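Local structure of regulatory protein cox (Enterobacteria phage P2, 4LHF) at residues Ile32-Met42 against Gly53-Trp62. The protein binds DNA and represses the Pc promoter, which controls the genes for the phage immunity repressor and the integrase that recombines the att sites. Residues are numbered along the deposited sequence; the frame is centred on the assembly and turned at random.
Sequences IDKGKLPVIDM and GEYWVYLPAW
Ile-40 and Trp-56 form a hydrogen-bonded antiparallel pair: the amide of Ile-40 reaches Trp-56 O at 2.9 Å with an N-H...O angle of 177°, and Trp-56 N returns the bond to Ile-40 O. Met-42 and Glu-54 repeat the pattern, the return bond from Glu-54 N being bent to 136°. Beyond the other end, Tyr-58 N donates to Pro-38 O from above the carbonyl plane. One side-chain bond adds to these: Gly-53 N meets the syn lone pair of Asp-41 OD1 at 3.3 Å, while OD2 of the same carboxylate is hydrogen-bonded to Thr-43 OG1.

With strand axes 148° apart, 39-42 and 54-58 form a beta hairpin which, following helices 14-21 and 25-34 of this helix-turn-helix protein, is consistent with the wing of a winged helix-turn-helix fold; strand 11-13 continues the sheet beyond 54-58.

Along the strands, the apolar contacts fall on both faces of the sheet. On the face bearing Val-39 and Tyr-55, Ile-32 from the end of helix 25-34 lays CG2 over one face of the Tyr-55 ring, 4.0 Å from its centroid, as a CH-pi contact. Val-39 CG1 reaches Tyr-55 CD1 at 3.5 Å. On the other face, Met-42 has CG anti to its amide nitrogen and bends at its last torsion, bringing CE to 3.6 Å from Trp-56 NE1; Met-42 SD lies 4.7 Å from the centroid of the Trp-56 five-membered ring, oblique to it, a Met-aromatic contact. Ile-40 CD1 touches Tyr-58 CD1.

Where helix 59-72 starts, Pro-38 packs CB against Ala-61 CB and CG against Trp-62 CB, and Leu-37 CD2 approaches Trp-62 CZ3 at 3.5 Å; Phe-17 meets that indole edge-to-face.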
loop_
_atom_site.group_PDB
_atom_site.type_symbol
_atom_site.label_atom_id
_atom_site.label_comp_id
_atom_site.label_asym_id
_atom_site.label_seq_id
_atom_site.Cartn_x
_atom_site.Cartn_y
_atom_site.Cartn_z
ATOM N N ILE A 32 2.597 -0.621 -9.201
ATOM C CA ILE A 32 2.691 0.829 -9.313
ATOM C C ILE A 32 2.315 1.298 -10.715
ATOM O O ILE A 32 1.582 2.277 -10.873
ATOM C CB ILE A 32 4.105 1.327 -8.955
ATOM C CG1 ILE A 32 4.410 1.034 -7.485
ATOM C CG2 ILE A 32 4.241 2.815 -9.233
ATOM C CD1 ILE A 32 5.750 1.555 -7.026
ATOM N N ASP A 33 2.810 0.592 -11.728
ATOM C CA ASP A 33 2.543 0.971 -13.111
ATOM C C ASP A 33 1.072 0.802 -13.466
ATOM O O ASP A 33 0.514 1.598 -14.221
ATOM C CB ASP A 33 3.420 0.173 -14.073
ATOM C CG ASP A 33 4.886 0.522 -13.943
ATOM O OD1 ASP A 33 5.188 1.631 -13.453
ATOM O OD2 ASP A 33 5.735 -0.307 -14.332
ATOM N N LYS A 34 0.447 -0.234 -12.918
ATOM C CA LYS A 34 -0.983 -0.441 -13.123
ATOM C C LYS A 34 -1.816 0.546 -12.306
ATOM O O LYS A 34 -3.003 0.739 -12.572
ATOM C CB LYS A 34 -1.370 -1.881 -12.788
ATOM C CG LYS A 34 -1.019 -2.875 -13.882
ATOM C CD LYS A 34 -2.135 -2.961 -14.910
ATOM C CE LYS A 34 -1.696 -3.710 -16.159
ATOM N NZ LYS A 34 -0.717 -2.927 -16.965
ATOM N N GLY A 35 -1.183 1.164 -11.312
ATOM C CA GLY A 35 -1.820 2.190 -10.504
ATOM C C GLY A 35 -2.574 1.640 -9.310
ATOM O O GLY A 35 -3.739 1.974 -9.098
ATOM N N LYS A 36 -1.907 0.801 -8.522
ATOM C CA LYS A 36 -2.551 0.141 -7.391
ATOM C C LYS A 36 -2.105 0.677 -6.030
ATOM O O LYS A 36 -2.676 0.309 -5.002
ATOM C CB LYS A 36 -2.284 -1.363 -7.426
ATOM C CG LYS A 36 -2.844 -2.097 -8.625
ATOM C CD LYS A 36 -2.611 -3.589 -8.462
ATOM C CE LYS A 36 -2.945 -4.358 -9.720
ATOM N NZ LYS A 36 -2.713 -5.816 -9.539
ATOM N N LEU A 37 -1.087 1.531 -6.015
ATOM C CA LEU A 37 -0.478 1.936 -4.751
ATOM C C LEU A 37 -0.277 3.442 -4.610
ATOM O O LEU A 37 0.059 4.123 -5.577
ATOM C CB LEU A 37 0.861 1.218 -4.560
ATOM C CG LEU A 37 0.816 -0.309 -4.475
ATOM C CD1 LEU A 37 2.218 -0.885 -4.438
ATOM C CD2 LEU A 37 0.034 -0.739 -3.251
ATOM N N PRO A 38 -0.483 3.965 -3.389
ATOM C CA PRO A 38 -0.207 5.372 -3.089
ATOM C C PRO A 38 1.291 5.620 -3.146
ATOM O O PRO A 38 2.044 5.029 -2.377
ATOM C CB PRO A 38 -0.730 5.536 -1.661
ATOM C CG PRO A 38 -0.708 4.164 -1.085
ATOM C CD PRO A 38 -1.016 3.242 -2.221
ATOM N N VAL A 39 1.714 6.493 -4.053
ATOM C CA VAL A 39 3.126 6.599 -4.395
ATOM C C VAL A 39 3.640 8.036 -4.451
ATOM O O VAL A 39 2.941 8.943 -4.892
ATOM C CB VAL A 39 3.407 5.865 -5.734
ATOM C CG1 VAL A 39 4.417 6.614 -6.587
ATOM C CG2 VAL A 39 3.881 4.447 -5.464
ATOM N N ILE A 40 4.861 8.232 -3.965
ATOM C CA ILE A 40 5.579 9.485 -4.129
ATOM C C ILE A 40 6.840 9.206 -4.930
ATOM O O ILE A 40 7.475 8.164 -4.758
ATOM C CB ILE A 40 5.977 10.083 -2.776
ATOM C CG1 ILE A 40 4.741 10.272 -1.902
ATOM C CG2 ILE A 40 6.703 11.408 -2.964
ATOM C CD1 ILE A 40 5.041 10.920 -0.579
ATOM N N ASP A 41 7.198 10.131 -5.813
ATOM C CA ASP A 41 8.372 9.955 -6.648
ATOM C C ASP A 41 9.516 10.867 -6.222
ATOM O O ASP A 41 9.382 12.090 -6.228
ATOM C CB ASP A 41 8.023 10.200 -8.116
ATOM C CG ASP A 41 9.175 9.886 -9.046
ATOM O OD1 ASP A 41 9.551 8.699 -9.138
ATOM O OD2 ASP A 41 9.700 10.821 -9.686
ATOM N N MET A 42 10.636 10.259 -5.847
ATOM C CA MET A 42 11.853 11.002 -5.556
ATOM C C MET A 42 12.744 11.020 -6.793
ATOM O O MET A 42 13.249 9.982 -7.225
ATOM C CB MET A 42 12.594 10.393 -4.366
ATOM C CG MET A 42 13.650 11.309 -3.777
ATOM S SD MET A 42 14.438 10.616 -2.316
ATOM C CE MET A 42 15.279 9.215 -3.038
ATOM N N GLY A 53 12.226 8.153 -10.930
ATOM C CA GLY A 53 13.315 7.740 -10.064
ATOM C C GLY A 53 12.868 6.788 -8.973
ATOM O O GLY A 53 12.227 5.774 -9.248
ATOM N N GLU A 54 13.209 7.116 -7.731
ATOM C CA GLU A 54 12.848 6.276 -6.595
ATOM C C GLU A 54 11.356 6.329 -6.305
ATOM O O GLU A 54 10.799 7.398 -6.078
ATOM C CB GLU A 54 13.626 6.684 -5.344
ATOM C CG GLU A 54 15.054 6.176 -5.297
ATOM C CD GLU A 54 15.398 5.548 -3.959
ATOM O OE1 GLU A 54 14.850 4.467 -3.651
ATOM O OE2 GLU A 54 16.212 6.134 -3.214
ATOM N N TYR A 55 10.711 5.169 -6.314
ATOM C CA TYR A 55 9.303 5.087 -5.954
ATOM C C TYR A 55 9.149 4.747 -4.477
ATOM O O TYR A 55 9.545 3.669 -4.033
ATOM C CB TYR A 55 8.584 4.050 -6.816
ATOM C CG TYR A 55 8.018 4.606 -8.103
ATOM C CD1 TYR A 55 7.452 5.874 -8.144
ATOM C CD2 TYR A 55 8.054 3.868 -9.278
ATOM C CE1 TYR A 55 6.932 6.388 -9.317
ATOM C CE2 TYR A 55 7.538 4.374 -10.456
ATOM C CZ TYR A 55 6.978 5.634 -10.470
ATOM O OH TYR A 55 6.462 6.145 -11.638
ATOM N N TRP A 56 8.582 5.680 -3.719
ATOM C CA TRP A 56 8.350 5.472 -2.296
ATOM C C TRP A 56 6.863 5.299 -2.027
ATOM O O TRP A 56 6.048 6.087 -2.489
ATOM C CB TRP A 56 8.866 6.663 -1.488
ATOM C CG TRP A 56 10.352 6.839 -1.511
ATOM C CD1 TRP A 56 11.137 7.055 -2.607
ATOM C CD2 TRP A 56 11.233 6.845 -0.380
ATOM N NE1 TRP A 56 12.452 7.182 -2.229
ATOM C CE2 TRP A 56 12.538 7.059 -0.868
ATOM C CE3 TRP A 56 11.043 6.686 0.996
ATOM C CZ2 TRP A 56 13.648 7.116 -0.029
ATOM C CZ3 TRP A 56 12.147 6.744 1.828
ATOM C CH2 TRP A 56 13.433 6.956 1.313
ATOM N N VAL A 57 6.509 4.264 -1.277
ATOM C CA VAL A 57 5.130 4.083 -0.854
ATOM C C VAL A 57 4.835 4.936 0.373
ATOM O O VAL A 57 5.562 4.878 1.376
ATOM C CB VAL A 57 4.820 2.611 -0.551
ATOM C CG1 VAL A 57 3.404 2.470 -0.020
ATOM C CG2 VAL A 57 5.013 1.769 -1.800
ATOM N N TYR A 58 3.775 5.736 0.269
ATOM C CA TYR A 58 3.315 6.595 1.352
ATOM C C TYR A 58 2.313 5.827 2.202
ATOM O O TYR A 58 1.205 5.534 1.759
ATOM C CB TYR A 58 2.674 7.858 0.778
ATOM C CG TYR A 58 2.395 8.935 1.798
ATOM C CD1 TYR A 58 3.432 9.567 2.470
ATOM C CD2 TYR A 58 1.095 9.335 2.075
ATOM C CE1 TYR A 58 3.181 10.557 3.401
ATOM C CE2 TYR A 58 0.834 10.327 3.002
ATOM C CZ TYR A 58 1.880 10.934 3.662
ATOM O OH TYR A 58 1.627 11.921 4.588
ATOM N N LEU A 59 2.715 5.510 3.427
ATOM C CA LEU A 59 1.973 4.585 4.288
ATOM C C LEU A 59 0.644 5.069 4.899
ATOM O O LEU A 59 -0.284 4.271 5.034
ATOM C CB LEU A 59 2.898 4.034 5.378
ATOM C CG LEU A 59 4.120 3.301 4.822
ATOM C CD1 LEU A 59 5.123 2.979 5.917
ATOM C CD2 LEU A 59 3.677 2.036 4.113
ATOM N N PRO A 60 0.551 6.352 5.300
ATOM C CA PRO A 60 -0.743 6.809 5.825
ATOM C C PRO A 60 -1.887 6.643 4.830
ATOM O O PRO A 60 -2.965 6.181 5.206
ATOM C CB PRO A 60 -0.500 8.295 6.094
ATOM C CG PRO A 60 0.945 8.376 6.398
ATOM C CD PRO A 60 1.605 7.364 5.508
ATOM N N ALA A 61 -1.649 7.011 3.575
ATOM C CA ALA A 61 -2.652 6.863 2.530
ATOM C C ALA A 61 -3.018 5.396 2.340
ATOM O O ALA A 61 -4.189 5.049 2.178
ATOM C CB ALA A 61 -2.147 7.454 1.227
ATOM N N TRP A 62 -2.001 4.541 2.374
ATOM C CA TRP A 62 -2.172 3.104 2.200
ATOM C C TRP A 62 -3.063 2.512 3.287
ATOM O O TRP A 62 -4.070 1.865 2.993
ATOM C CB TRP A 62 -0.799 2.424 2.182
ATOM C CG TRP A 62 -0.815 0.926 2.276
ATOM C CD1 TRP A 62 -0.331 0.167 3.303
ATOM C CD2 TRP A 62 -1.321 0.007 1.300
ATOM N NE1 TRP A 62 -0.509 -1.166 3.030
ATOM C CE2 TRP A 62 -1.114 -1.292 1.810
ATOM C CE3 TRP A 62 -1.932 0.155 0.053
ATOM C CZ2 TRP A 62 -1.500 -2.435 1.112
ATOM C CZ3 TRP A 62 -2.313 -0.981 -0.637
ATOM C CH2 TRP A 62 -2.095 -2.260 -0.105
#